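Local coordinates for protein PA0821 (Pseudomonas aeruginosa, PDB 7DRG) that probably acts as the antitoxin (immunity protein) of a type VI secretion system, neutralising a putative VRR-NUC nuclease effector, at residues B[223-227]-B[239-243]; B[272-277]-B[289-293]; B[54-58]-B[103-109]. All coordinates share one frame; numbering follows the deposited sequence.

The three contacts follow one another along the chain, contact 3 closing before contact 1 opens and contact 1 before contact 2. Each joins a loop to a helix. Contacts 1 and 2 are neighbours, with centres about 21 Å apart and nearest atoms about 7 Å apart, and strands link them: helix 238-243 of contact 1 follows strand 233-237, which pairs with strand 267-272, whose end opens contact 2. Contact 3 lies on the opposite side of the chain's centre from contact 2, their centres about 34 Å apart, and joins helix 52-69 to the loop before strand 109-114. The contacts thus pack helices against loops in separate regions of this probable immunity protein.

Contact 1: B[223-227]-B[239-243]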
ATOM      1  N   LYS B 223     -10.816 -25.483  11.889  1.00 30.39           N
ATOM      2  CA  LYS B 223     -11.392 -26.820  12.002  1.00 33.00           C
ATOM      3  C   LYS B 223     -12.045 -27.333  10.718  1.00 27.35           C
ATOM      4  O   LYS B 223     -11.895 -28.533  10.427  1.00 29.13           O
ATOM      5  CB  LYS B 223     -12.403 -26.844  13.157  1.00 39.31           C
ATOM      6  CG  LYS B 223     -11.885 -26.380  14.531  1.00 55.32           C
ATOM      7  CD  LYS B 223     -11.463 -27.534  15.440  1.00 65.11           C
ATOM      8  CE  LYS B 223     -11.454 -27.101  16.912  1.00 68.60           C
ATOM      9  NZ  LYS B 223     -10.342 -26.159  17.240  1.00 68.38           N
ATOM     10  N   PRO B 224     -12.793 -26.534   9.943  1.00 31.71           N
ATOM     11  CA  PRO B 224     -13.410 -27.078   8.725  1.00 30.87           C
ATOM     12  C   PRO B 224     -12.389 -27.680   7.765  1.00 29.30           C
ATOM     13  O   PRO B 224     -11.214 -27.306   7.744  1.00 30.19           O
ATOM     14  CB  PRO B 224     -14.105 -25.859   8.110  1.00 28.49           C
ATOM     15  CG  PRO B 224     -14.429 -24.998   9.263  1.00 32.72           C
ATOM     16  CD  PRO B 224     -13.256 -25.156  10.199  1.00 31.56           C
ATOM     17  N   THR B 225     -12.858 -28.641   6.967  1.00 29.64           N
ATOM     18  CA  THR B 225     -12.019 -29.334   5.987  1.00 29.27           C
ATOM     19  C   THR B 225     -11.913 -28.456   4.742  1.00 30.16           C
ATOM     20  O   THR B 225     -12.553 -28.685   3.711  1.00 31.40           O
ATOM     21  CB  THR B 225     -12.592 -30.708   5.670  1.00 33.54           C
ATOM     22  OG1 THR B 225     -12.790 -31.423   6.895  1.00 34.48           O
ATOM     23  CG2 THR B 225     -11.644 -31.493   4.781  1.00 28.73           C
ATOM     24  N   ARG B 226     -11.092 -27.411   4.858  1.00 24.36           N
ATOM     25  CA  ARG B 226     -11.027 -26.350   3.861  1.00 24.46           C
ATOM     26  C   ARG B 226      -9.579 -25.900   3.715  1.00 23.26           C
ATOM     27  O   ARG B 226      -8.686 -26.404   4.401  1.00 22.66           O
ATOM     28  CB  ARG B 226     -11.952 -25.192   4.250  1.00 24.68           C
ATOM     29  CG  ARG B 226     -13.415 -25.605   4.261  1.00 31.27           C
ATOM     30  CD  ARG B 226     -14.367 -24.443   4.297  1.00 43.32           C
ATOM     31  NE  ARG B 226     -15.706 -24.897   3.936  1.00 45.78           N
ATOM     32  CZ  ARG B 226     -16.621 -24.132   3.355  1.00 49.36           C
ATOM     33  NH1 ARG B 226     -16.340 -22.867   3.073  1.00 50.58           N
ATOM     34  NH2 ARG B 226     -17.810 -24.634   3.056  1.00 54.24           N
ATOM     35  N   ILE B 227      -9.335 -24.952   2.802  1.00 21.39           N
ATOM     36  CA  ILE B 227      -7.993 -24.427   2.576  1.00 21.28           C
ATOM     37  C   ILE B 227      -7.982 -22.911   2.723  1.00 22.29           C
ATOM     38  O   ILE B 227      -8.991 -22.228   2.516  1.00 23.65           O
ATOM     39  CB  ILE B 227      -7.423 -24.812   1.191  1.00 19.91           C
ATOM     40  CG1 ILE B 227      -8.296 -24.250   0.064  1.00 24.02           C
ATOM     41  CG2 ILE B 227      -7.255 -26.321   1.076  1.00 20.54           C
ATOM     42  CD1 ILE B 227      -7.697 -24.449  -1.309  1.00 24.95           C
ATOM     43  N   GLU B 239      -9.001 -36.029   1.140  1.00 29.07           N
ATOM     44  CA  GLU B 239     -10.333 -35.592   1.547  1.00 25.85           C
ATOM     45  C   GLU B 239     -10.688 -34.243   0.925  1.00 33.34           C
ATOM     46  O   GLU B 239     -11.802 -34.055   0.425  1.00 32.95           O
ATOM     47  CB  GLU B 239     -10.451 -35.532   3.068  1.00 34.52           C
ATOM     48  CG  GLU B 239     -11.813 -35.005   3.492  1.00 45.55           C
ATOM     49  CD  GLU B 239     -12.137 -35.247   4.948  1.00 52.42           C
ATOM     50  OE1 GLU B 239     -11.197 -35.402   5.756  1.00 53.43           O
ATOM     51  OE2 GLU B 239     -13.343 -35.278   5.279  1.00 52.88           O
ATOM     52  N   ARG B 240      -9.759 -33.282   0.956  1.00 26.37           N
ATOM     53  CA  ARG B 240     -10.016 -31.997   0.310  1.00 25.35           C
ATOM     54  C   ARG B 240     -10.146 -32.156  -1.196  1.00 26.41           C
ATOM     55  O   ARG B 240     -10.958 -31.475  -1.834  1.00 30.89           O
ATOM     56  CB  ARG B 240      -8.902 -31.011   0.648  1.00 28.78           C
ATOM     57  CG  ARG B 240      -9.008 -30.471   2.054  1.00 27.59           C
ATOM     58  CD  ARG B 240      -7.732 -29.771   2.513  1.00 23.49           C
ATOM     59  NE  ARG B 240      -7.983 -29.079   3.767  1.00 25.56           N
ATOM     60  CZ  ARG B 240      -7.988 -29.665   4.957  1.00 22.57           C
ATOM     61  NH1 ARG B 240      -7.721 -30.966   5.068  1.00 23.74           N
ATOM     62  NH2 ARG B 240      -8.249 -28.944   6.033  1.00 24.37           N
ATOM     63  N   LEU B 241      -9.345 -33.047  -1.784  1.00 30.95           N
ATOM     64  CA  LEU B 241      -9.440 -33.303  -3.216  1.00 29.04           C
ATOM     65  C   LEU B 241     -10.823 -33.821  -3.594  1.00 28.65           C
ATOM     66  O   LEU B 241     -11.404 -33.387  -4.597  1.00 33.44           O
ATOM     67  CB  LEU B 241      -8.355 -34.293  -3.635  1.00 32.70           C
ATOM     68  CG  LEU B 241      -8.320 -34.718  -5.100  1.00 29.28           C
ATOM     69  CD1 LEU B 241      -8.147 -33.515  -6.015  1.00 31.67           C
ATOM     70  CD2 LEU B 241      -7.207 -35.724  -5.313  1.00 30.73           C
ATOM     71  N   ALA B 242     -11.381 -34.724  -2.784  1.00 31.21           N
ATOM     72  CA  ALA B 242     -12.726 -35.228  -3.049  1.00 36.73           C
ATOM     73  C   ALA B 242     -13.774 -34.131  -2.887  1.00 39.43           C
ATOM     74  O   ALA B 242     -14.706 -34.035  -3.695  1.00 40.25           O
ATOM     75  CB  ALA B 242     -13.031 -36.409  -2.126  1.00 33.14           C
ATOM     76  N   LEU B 243     -13.637 -33.290  -1.856  1.00 34.89           N
ATOM     77  CA  LEU B 243     -14.571 -32.186  -1.674  1.00 35.32           C
ATOM     78  C   LEU B 243     -14.496 -31.175  -2.811  1.00 36.76           C
ATOM     79  O   LEU B 243     -15.480 -30.474  -3.064  1.00 37.55           O
ATOM     80  CB  LEU B 243     -14.314 -31.487  -0.335  1.00 36.36           C
ATOM     81  CG  LEU B 243     -14.794 -32.228   0.915  1.00 42.26           C
ATOM     82  CD1 LEU B 243     -14.174 -31.630   2.165  1.00 42.52           C
ATOM     83  CD2 LEU B 243     -16.314 -32.190   1.011  1.00 42.78           C
TER
HETATM   84  O   HOH W   1      -9.328 -29.201   8.740  1.00 35.50           O
HETATM   85  O   HOH W   2     -14.441 -33.322   7.034  1.00 33.43           O
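Arg240, on the short helix 238-243, reaches out to an inverse gamma turn centred on Thr225, in the loop that leads toward strand 233-237. From CB, CG stands anti to the carbonyl carbon (chi1 -76°), and the chain then runs extended to NE. CG passes the Thr225 methyl CG2 at 3.9 Å, and CD lies 3.8 Å from Ile227 CG2, the two side chains running alongside each other with opposite headings. At the tip the guanidinium is used side-on: NE gives a hydrogen bond of 2.8 Å to Arg226 O, and NH2 donates to that same oxygen at 3.1 Å. Arg226 O lies in the guanidinium plane, whereas only NH2 meets it in the carbonyl plane, on a lone pair; NE comes from above that plane. Arginine suits the place because a long apolar stem can pass the methyls before two N-H groups grip one carbonyl. Thr225 points its side chain toward the helix, and its CG2 lies above one guanidinium face, displaced toward the rim, 4.0 Å from Arg240 NH1. The same methyl touches Leu243 CD1 at 3.6 Å and Glu239 CG at 3.7 Å. A branched threonine can do this while its hydroxyl reaches a water that donates to Glu239 OE2. A second water accepts from Arg240 NH2 at 2.9 Å and can donate to Pro224 O.

Contact 2: B[272-277]-B[289-293]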
ATOM      1  N   ALA B 272       0.584 -24.099 -10.388  1.00 19.22           N
ATOM      2  CA  ALA B 272      -0.168 -23.121 -11.175  1.00 19.95           C
ATOM      3  C   ALA B 272       0.816 -22.208 -11.896  1.00 21.36           C
ATOM      4  O   ALA B 272       1.178 -21.146 -11.396  1.00 22.69           O
ATOM      5  CB  ALA B 272      -1.109 -22.318 -10.278  1.00 21.44           C
ATOM      6  N   GLY B 273       1.219 -22.603 -13.101  1.00 24.22           N
ATOM      7  CA  GLY B 273       2.064 -21.761 -13.921  1.00 26.16           C
ATOM      8  C   GLY B 273       3.527 -22.174 -13.895  1.00 24.25           C
ATOM      9  O   GLY B 273       3.971 -22.997 -13.091  1.00 22.58           O
ATOM     10  N   ALA B 274       4.287 -21.548 -14.804  1.00 24.93           N
ATOM     11  CA  ALA B 274       5.680 -21.914 -15.050  1.00 28.80           C
ATOM     12  C   ALA B 274       6.611 -21.449 -13.946  1.00 28.83           C
ATOM     13  O   ALA B 274       7.743 -21.936 -13.856  1.00 29.87           O
ATOM     14  CB  ALA B 274       6.142 -21.327 -16.390  1.00 28.90           C
ATOM     15  N   TYR B 275       6.166 -20.506 -13.124  1.00 22.65           N
ATOM     16  CA  TYR B 275       6.943 -19.971 -12.016  1.00 25.77           C
ATOM     17  C   TYR B 275       5.975 -19.302 -11.056  1.00 23.72           C
ATOM     18  O   TYR B 275       4.826 -19.037 -11.423  1.00 23.46           O
ATOM     19  CB  TYR B 275       8.004 -18.967 -12.507  1.00 23.91           C
ATOM     20  CG  TYR B 275       7.544 -18.041 -13.613  1.00 28.69           C
ATOM     21  CD1 TYR B 275       6.586 -17.061 -13.384  1.00 28.14           C
ATOM     22  CD2 TYR B 275       8.090 -18.138 -14.884  1.00 32.56           C
ATOM     23  CE1 TYR B 275       6.171 -16.212 -14.401  1.00 32.31           C
ATOM     24  CE2 TYR B 275       7.689 -17.299 -15.899  1.00 31.85           C
ATOM     25  CZ  TYR B 275       6.731 -16.340 -15.655  1.00 34.46           C
ATOM     26  OH  TYR B 275       6.340 -15.511 -16.680  1.00 40.26           O
ATOM     27  N   PRO B 276       6.392 -19.027  -9.820  1.00 21.88           N
ATOM     28  CA  PRO B 276       5.497 -18.303  -8.911  1.00 18.57           C
ATOM     29  C   PRO B 276       5.253 -16.880  -9.388  1.00 22.23           C
ATOM     30  O   PRO B 276       6.122 -16.247  -9.995  1.00 23.32           O
ATOM     31  CB  PRO B 276       6.244 -18.330  -7.570  1.00 21.14           C
ATOM     32  CG  PRO B 276       7.680 -18.536  -7.927  1.00 22.52           C
ATOM     33  CD  PRO B 276       7.644 -19.428  -9.154  1.00 21.77           C
ATOM     34  N   TYR B 277       4.049 -16.377  -9.096  1.00 21.32           N
ATOM     35  CA  TYR B 277       3.587 -15.072  -9.567  1.00 22.56           C
ATOM     36  C   TYR B 277       3.366 -14.131  -8.392  1.00 23.51           C
ATOM     37  O   TYR B 277       2.624 -14.462  -7.459  1.00 26.10           O
ATOM     38  CB  TYR B 277       2.273 -15.187 -10.347  1.00 22.46           C
ATOM     39  CG  TYR B 277       2.396 -15.699 -11.763  1.00 23.26           C
ATOM     40  CD1 TYR B 277       2.604 -17.046 -12.021  1.00 24.93           C
ATOM     41  CD2 TYR B 277       2.260 -14.837 -12.848  1.00 30.04           C
ATOM     42  CE1 TYR B 277       2.706 -17.516 -13.322  1.00 28.49           C
ATOM     43  CE2 TYR B 277       2.356 -15.298 -14.147  1.00 29.32           C
ATOM     44  CZ  TYR B 277       2.583 -16.642 -14.378  1.00 27.74           C
ATOM     45  OH  TYR B 277       2.681 -17.119 -15.671  1.00 29.02           O
ATOM     46  N   PRO B 289      -2.869 -17.647 -13.704  1.00 22.78           N
ATOM     47  CA  PRO B 289      -2.961 -19.046 -13.257  1.00 22.38           C
ATOM     48  C   PRO B 289      -3.586 -19.171 -11.875  1.00 23.78           C
ATOM     49  O   PRO B 289      -4.338 -20.120 -11.622  1.00 23.72           O
ATOM     50  CB  PRO B 289      -1.502 -19.533 -13.292  1.00 26.27           C
ATOM     51  CG  PRO B 289      -0.789 -18.567 -14.186  1.00 26.35           C
ATOM     52  CD  PRO B 289      -1.471 -17.252 -13.966  1.00 23.52           C
ATOM     53  N   TYR B 290      -3.326 -18.219 -10.977  1.00 22.39           N
ATOM     54  CA  TYR B 290      -3.921 -18.298  -9.646  1.00 23.99           C
ATOM     55  C   TYR B 290      -5.417 -18.021  -9.692  1.00 22.41           C
ATOM     56  O   TYR B 290      -6.183 -18.610  -8.924  1.00 23.71           O
ATOM     57  CB  TYR B 290      -3.258 -17.313  -8.687  1.00 19.57           C
ATOM     58  CG  TYR B 290      -1.780 -17.501  -8.373  1.00 19.84           C
ATOM     59  CD1 TYR B 290      -0.951 -18.306  -9.149  1.00 21.05           C
ATOM     60  CD2 TYR B 290      -1.216 -16.849  -7.272  1.00 21.33           C
ATOM     61  CE1 TYR B 290       0.403 -18.446  -8.848  1.00 17.20           C
ATOM     62  CE2 TYR B 290       0.121 -16.984  -6.966  1.00 19.58           C
ATOM     63  CZ  TYR B 290       0.927 -17.782  -7.751  1.00 19.81           C
ATOM     64  OH  TYR B 290       2.265 -17.914  -7.430  1.00 19.79           O
ATOM     65  N   VAL B 291      -5.850 -17.095 -10.558  1.00 23.47           N
ATOM     66  CA  VAL B 291      -7.279 -16.809 -10.686  1.00 24.62           C
ATOM     67  C   VAL B 291      -8.035 -18.065 -11.098  1.00 23.54           C
ATOM     68  O   VAL B 291      -9.100 -18.386 -10.554  1.00 24.62           O
ATOM     69  CB  VAL B 291      -7.507 -15.667 -11.693  1.00 23.17           C
ATOM     70  CG1 VAL B 291      -8.979 -15.612 -12.134  1.00 26.07           C
ATOM     71  CG2 VAL B 291      -7.063 -14.353 -11.105  1.00 26.78           C
ATOM     72  N   LEU B 292      -7.494 -18.795 -12.073  1.00 23.79           N
ATOM     73  CA  LEU B 292      -8.178 -19.988 -12.553  1.00 25.34           C
ATOM     74  C   LEU B 292      -8.204 -21.084 -11.490  1.00 24.50           C
ATOM     75  O   LEU B 292      -9.229 -21.750 -11.300  1.00 26.95           O
ATOM     76  CB  LEU B 292      -7.518 -20.480 -13.840  1.00 23.91           C
ATOM     77  CG  LEU B 292      -7.692 -19.557 -15.049  1.00 32.04           C
ATOM     78  CD1 LEU B 292      -6.849 -20.058 -16.207  1.00 36.66           C
ATOM     79  CD2 LEU B 292      -9.164 -19.444 -15.453  1.00 30.85           C
ATOM     80  N   LEU B 293      -7.097 -21.276 -10.768  1.00 22.53           N
ATOM     81  CA  LEU B 293      -7.097 -22.298  -9.730  1.00 21.33           C
ATOM     82  C   LEU B 293      -7.984 -21.898  -8.557  1.00 24.46           C
ATOM     83  O   LEU B 293      -8.707 -22.736  -8.007  1.00 23.88           O
ATOM     84  CB  LEU B 293      -5.672 -22.569  -9.256  1.00 22.39           C
ATOM     85  CG  LEU B 293      -5.577 -23.663  -8.191  1.00 24.88           C
ATOM     86  CD1 LEU B 293      -6.108 -24.997  -8.710  1.00 23.54           C
ATOM     87  CD2 LEU B 293      -4.151 -23.813  -7.747  1.00 25.55           C
TER
HETATM   88  O   HOH W   3       3.300 -16.381  -5.422  1.00 17.99           O
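Tyr290 and Tyr277 meet as an offset edge-to-face pair, the edge of the Tyr277 ring turned toward the face of Tyr290, with centroids 6.0 Å apart and planes at 71°. Over that same Tyr290 ring lies Tyr277 CB, 3.9 Å from Tyr290 CZ. With CG anti to its carbonyl carbon (chi1 -63°), Tyr290 carries its ring from the helix toward the loop, where OH accepts a hydrogen bond of 2.9 Å from Tyr277 N, almost perfectly straight at 179°. Tyrosine fits here because its ring packs against apolar neighbours and ends in a polar atom able to satisfy a backbone N-H; a water donating to Tyr277 O also accepts from the phenol. The loop follows strand 267-272 and turns back to helix 288-297, so the contact packs the first turns of that helix against the strand's end. Compact Pro289 presents CD above one face of the Tyr277 ring, toward its rim, in a CH-pi contact 4.2 Å from the centroid; Tyr275 CE1 lies above the opposite face, also toward the rim. The Tyr277 hydroxyl is held by Glu349. Glycine suits position 273, where a positive phi and the closeness of Pro289 CG and Tyr277 CE1 leave no room for a CB. Small Ala272 fits close against the helix, its CB 4.1 Å from Pro289 CB. Ala272 O, at the edge of the Tyr290 ring, is buried without a polar partner.

Contact 3: B[54-58]-B[103-109]; sequences VRESL and MDEDDHL
Arg55 of helix 52-69, its CG anti to the carbonyl carbon (chi1 -70°) and its chain extended to NE, is long enough to carry its N-H groups to the type I beta turn from Asp104 to Asp107, just before strand 109-114. NH2 donates to Asp104 O at 3.1 Å, approaching from above the carbonyl plane, and NH1 adds a weak bond to the same oxygen. Leu109 lays its CD2 over one guanidinium face, 3.5 Å from Arg55 NH2, and its CD1 meets Leu58 CD1 tip to tip at 3.9 Å. Leucine's two branches thus serve the flat cation and an apolar neighbour. Two waters widen the grip, one joining NH1 to the backbone O of selenomethionine Met103, the other NH2 to Asp107 O. Ala49 O accepts from Arg55 NE, which, with the NH1 and NH2 bonds, should limit rotation, and Met100 packs on Arg55 and Leu109. The turn is braced by aspartates, short side chains that reach nearby backbone N-H groups: Asp104 OD1 accepts from Asp106 N in an Asx turn, and Asp107 OD2 receives Asp104 N at 2.9 Å. Asp107 N bonds Asp104 O from the face opposite Arg55 NH2.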
ATOM      1  N   VAL B  54       7.250 -39.688  12.167  1.00 19.68           N
ATOM      2  CA  VAL B  54       7.096 -38.369  11.556  1.00 19.40           C
ATOM      3  C   VAL B  54       8.294 -37.497  11.886  1.00 21.82           C
ATOM      4  O   VAL B  54       8.777 -36.735  11.038  1.00 19.87           O
ATOM      5  CB  VAL B  54       5.773 -37.709  11.991  1.00 18.35           C
ATOM      6  CG1 VAL B  54       5.679 -36.258  11.472  1.00 17.94           C
ATOM      7  CG2 VAL B  54       4.587 -38.503  11.497  1.00 21.51           C
ATOM      8  N   ARG B  55       8.803 -37.596  13.119  1.00 20.25           N
ATOM      9  CA  ARG B  55      10.000 -36.838  13.467  1.00 19.94           C
ATOM     10  C   ARG B  55      11.196 -37.262  12.618  1.00 19.75           C
ATOM     11  O   ARG B  55      11.950 -36.406  12.141  1.00 19.23           O
ATOM     12  CB  ARG B  55      10.290 -36.980  14.957  1.00 19.06           C
ATOM     13  CG  ARG B  55       9.258 -36.240  15.788  1.00 18.69           C
ATOM     14  CD  ARG B  55       9.423 -36.481  17.271  1.00 22.44           C
ATOM     15  NE  ARG B  55       8.432 -35.711  18.014  1.00 20.08           N
ATOM     16  CZ  ARG B  55       8.442 -35.575  19.337  1.00 25.37           C
ATOM     17  NH1 ARG B  55       9.401 -36.153  20.054  1.00 26.36           N
ATOM     18  NH2 ARG B  55       7.495 -34.859  19.938  1.00 26.65           N
ATOM     19  N   GLU B  56      11.365 -38.571  12.376  1.00 20.48           N
ATOM     20  CA  GLU B  56      12.434 -39.006  11.480  1.00 17.98           C
ATOM     21  C   GLU B  56      12.253 -38.436  10.080  1.00 19.19           C
ATOM     22  O   GLU B  56      13.233 -38.055   9.426  1.00 20.49           O
ATOM     23  CB  GLU B  56      12.493 -40.531  11.415  1.00 21.90           C
ATOM     24  CG  GLU B  56      12.795 -41.177  12.745  1.00 30.71           C
ATOM     25  CD  GLU B  56      12.756 -42.698  12.673  1.00 48.01           C
ATOM     26  OE1 GLU B  56      12.759 -43.250  11.545  1.00 46.65           O
ATOM     27  OE2 GLU B  56      12.658 -43.321  13.752  1.00 60.44           O
ATOM     28  N   SER B  57      11.011 -38.402   9.591  1.00 19.99           N
ATOM     29  CA  SER B  57      10.762 -37.847   8.263  1.00 18.48           C
ATOM     30  C   SER B  57      11.055 -36.353   8.225  1.00 18.38           C
ATOM     31  O   SER B  57      11.591 -35.848   7.231  1.00 19.56           O
ATOM     32  CB  SER B  57       9.327 -38.138   7.828  1.00 20.08           C
ATOM     33  OG  SER B  57       9.209 -39.513   7.461  1.00 22.57           O
ATOM     34  N   LEU B  58      10.737 -35.637   9.305  1.00 19.18           N
ATOM     35  CA  LEU B  58      11.103 -34.226   9.381  1.00 16.08           C
ATOM     36  C   LEU B  58      12.612 -34.051   9.320  1.00 15.33           C
ATOM     37  O   LEU B  58      13.117 -33.099   8.713  1.00 18.79           O
ATOM     38  CB  LEU B  58      10.549 -33.618  10.672  1.00 16.30           C
ATOM     39  CG  LEU B  58       9.039 -33.376  10.701  1.00 17.58           C
ATOM     40  CD1 LEU B  58       8.577 -33.067  12.126  1.00 17.69           C
ATOM     41  CD2 LEU B  58       8.670 -32.220   9.763  1.00 19.69           C
HETATM   42  N   MSE B 103      13.926 -35.914  23.015  1.00 36.68           N
HETATM   43  CA  MSE B 103      12.533 -35.547  23.221  1.00 31.35           C
HETATM   44  C   MSE B 103      11.615 -36.749  23.108  1.00 32.54           C
HETATM   45  O   MSE B 103      11.931 -37.718  22.417  1.00 35.60           O
HETATM   46  CB  MSE B 103      12.127 -34.463  22.218  1.00 27.33           C
HETATM   47  CG  MSE B 103      13.061 -33.277  22.254  1.00 26.66           C
HETATM   48 SE   MSE B 103      12.601 -31.936  20.907  1.00 52.12          SE
HETATM   49  CE  MSE B 103      11.770 -30.609  22.063  1.00 54.22           C
ATOM     50  N   ASP B 104      10.488 -36.701  23.809  1.00 35.42           N
ATOM     51  CA  ASP B 104       9.475 -37.737  23.683  1.00 30.22           C
ATOM     52  C   ASP B 104       8.186 -37.119  23.143  1.00 26.21           C
ATOM     53  O   ASP B 104       8.145 -35.946  22.744  1.00 27.42           O
ATOM     54  CB  ASP B 104       9.262 -38.474  25.012  1.00 32.89           C
ATOM     55  CG  ASP B 104       8.830 -37.556  26.154  1.00 38.93           C
ATOM     56  OD1 ASP B 104       8.273 -36.464  25.912  1.00 36.38           O
ATOM     57  OD2 ASP B 104       9.057 -37.942  27.325  1.00 45.09           O
ATOM     58  N   GLU B 105       7.126 -37.927  23.129  1.00 28.19           N
ATOM     59  CA  GLU B 105       5.902 -37.534  22.444  1.00 31.00           C
ATOM     60  C   GLU B 105       5.220 -36.336  23.091  1.00 29.66           C
ATOM     61  O   GLU B 105       4.430 -35.661  22.425  1.00 29.53           O
ATOM     62  CB  GLU B 105       4.930 -38.711  22.376  1.00 31.76           C
ATOM     63  CG  GLU B 105       4.479 -39.234  23.728  1.00 28.49           C
ATOM     64  CD  GLU B 105       5.258 -40.462  24.178  1.00 40.75           C
ATOM     65  OE1 GLU B 105       6.376 -40.696  23.666  1.00 37.74           O
ATOM     66  OE2 GLU B 105       4.738 -41.205  25.040  1.00 42.12           O
ATOM     67  N   ASP B 106       5.508 -36.045  24.359  1.00 28.05           N
ATOM     68  CA  ASP B 106       4.887 -34.906  25.022  1.00 27.92           C
ATOM     69  C   ASP B 106       5.709 -33.626  24.934  1.00 30.68           C
ATOM     70  O   ASP B 106       5.279 -32.596  25.464  1.00 31.21           O
ATOM     71  CB  ASP B 106       4.601 -35.240  26.489  1.00 36.05           C
ATOM     72  CG  ASP B 106       3.368 -36.101  26.649  1.00 48.87           C
ATOM     73  OD1 ASP B 106       2.399 -35.893  25.887  1.00 50.01           O
ATOM     74  OD2 ASP B 106       3.366 -36.985  27.529  1.00 51.87           O
ATOM     75  N   ASP B 107       6.862 -33.651  24.273  1.00 31.02           N
ATOM     76  CA  ASP B 107       7.598 -32.419  24.033  1.00 28.53           C
ATOM     77  C   ASP B 107       7.055 -31.702  22.801  1.00 25.74           C
ATOM     78  O   ASP B 107       6.523 -32.325  21.877  1.00 26.58           O
ATOM     79  CB  ASP B 107       9.088 -32.707  23.856  1.00 34.14           C
ATOM     80  CG  ASP B 107       9.759 -33.096  25.156  1.00 38.88           C
ATOM     81  OD1 ASP B 107       9.535 -32.407  26.174  1.00 45.59           O
ATOM     82  OD2 ASP B 107      10.507 -34.094  25.161  1.00 36.69           O
ATOM     83  N   HIS B 108       7.174 -30.377  22.809  1.00 27.30           N
ATOM     84  CA  HIS B 108       6.758 -29.536  21.693  1.00 26.03           C
ATOM     85  C   HIS B 108       7.933 -29.349  20.742  1.00 26.73           C
ATOM     86  O   HIS B 108       9.030 -28.981  21.168  1.00 29.08           O
ATOM     87  CB  HIS B 108       6.252 -28.187  22.222  1.00 23.86           C
ATOM     88  CG  HIS B 108       6.164 -27.101  21.192  1.00 32.41           C
ATOM     89  ND1 HIS B 108       5.351 -27.182  20.081  1.00 35.56           N
ATOM     90  CD2 HIS B 108       6.767 -25.890  21.128  1.00 33.79           C
ATOM     91  CE1 HIS B 108       5.468 -26.075  19.369  1.00 34.84           C
ATOM     92  NE2 HIS B 108       6.320 -25.273  19.983  1.00 31.84           N
ATOM     93  N   LEU B 109       7.717 -29.624  19.458  1.00 22.71           N
ATOM     94  CA  LEU B 109       8.771 -29.395  18.478  1.00 22.19           C
ATOM     95  C   LEU B 109       8.834 -27.912  18.158  1.00 19.94           C
ATOM     96  O   LEU B 109       7.834 -27.327  17.733  1.00 21.45           O
ATOM     97  CB  LEU B 109       8.517 -30.180  17.197  1.00 22.26           C
ATOM     98  CG  LEU B 109       8.304 -31.677  17.327  1.00 23.01           C
ATOM     99  CD1 LEU B 109       8.478 -32.297  15.965  1.00 22.12           C
ATOM    100  CD2 LEU B 109       9.263 -32.247  18.343  1.00 31.46           C
TER
HETATM  101  O   HOH W   4       5.778 -32.785  19.173  1.00 26.91           O
HETATM  102  O   HOH W   5      11.797 -37.809  19.431  1.00 34.78           O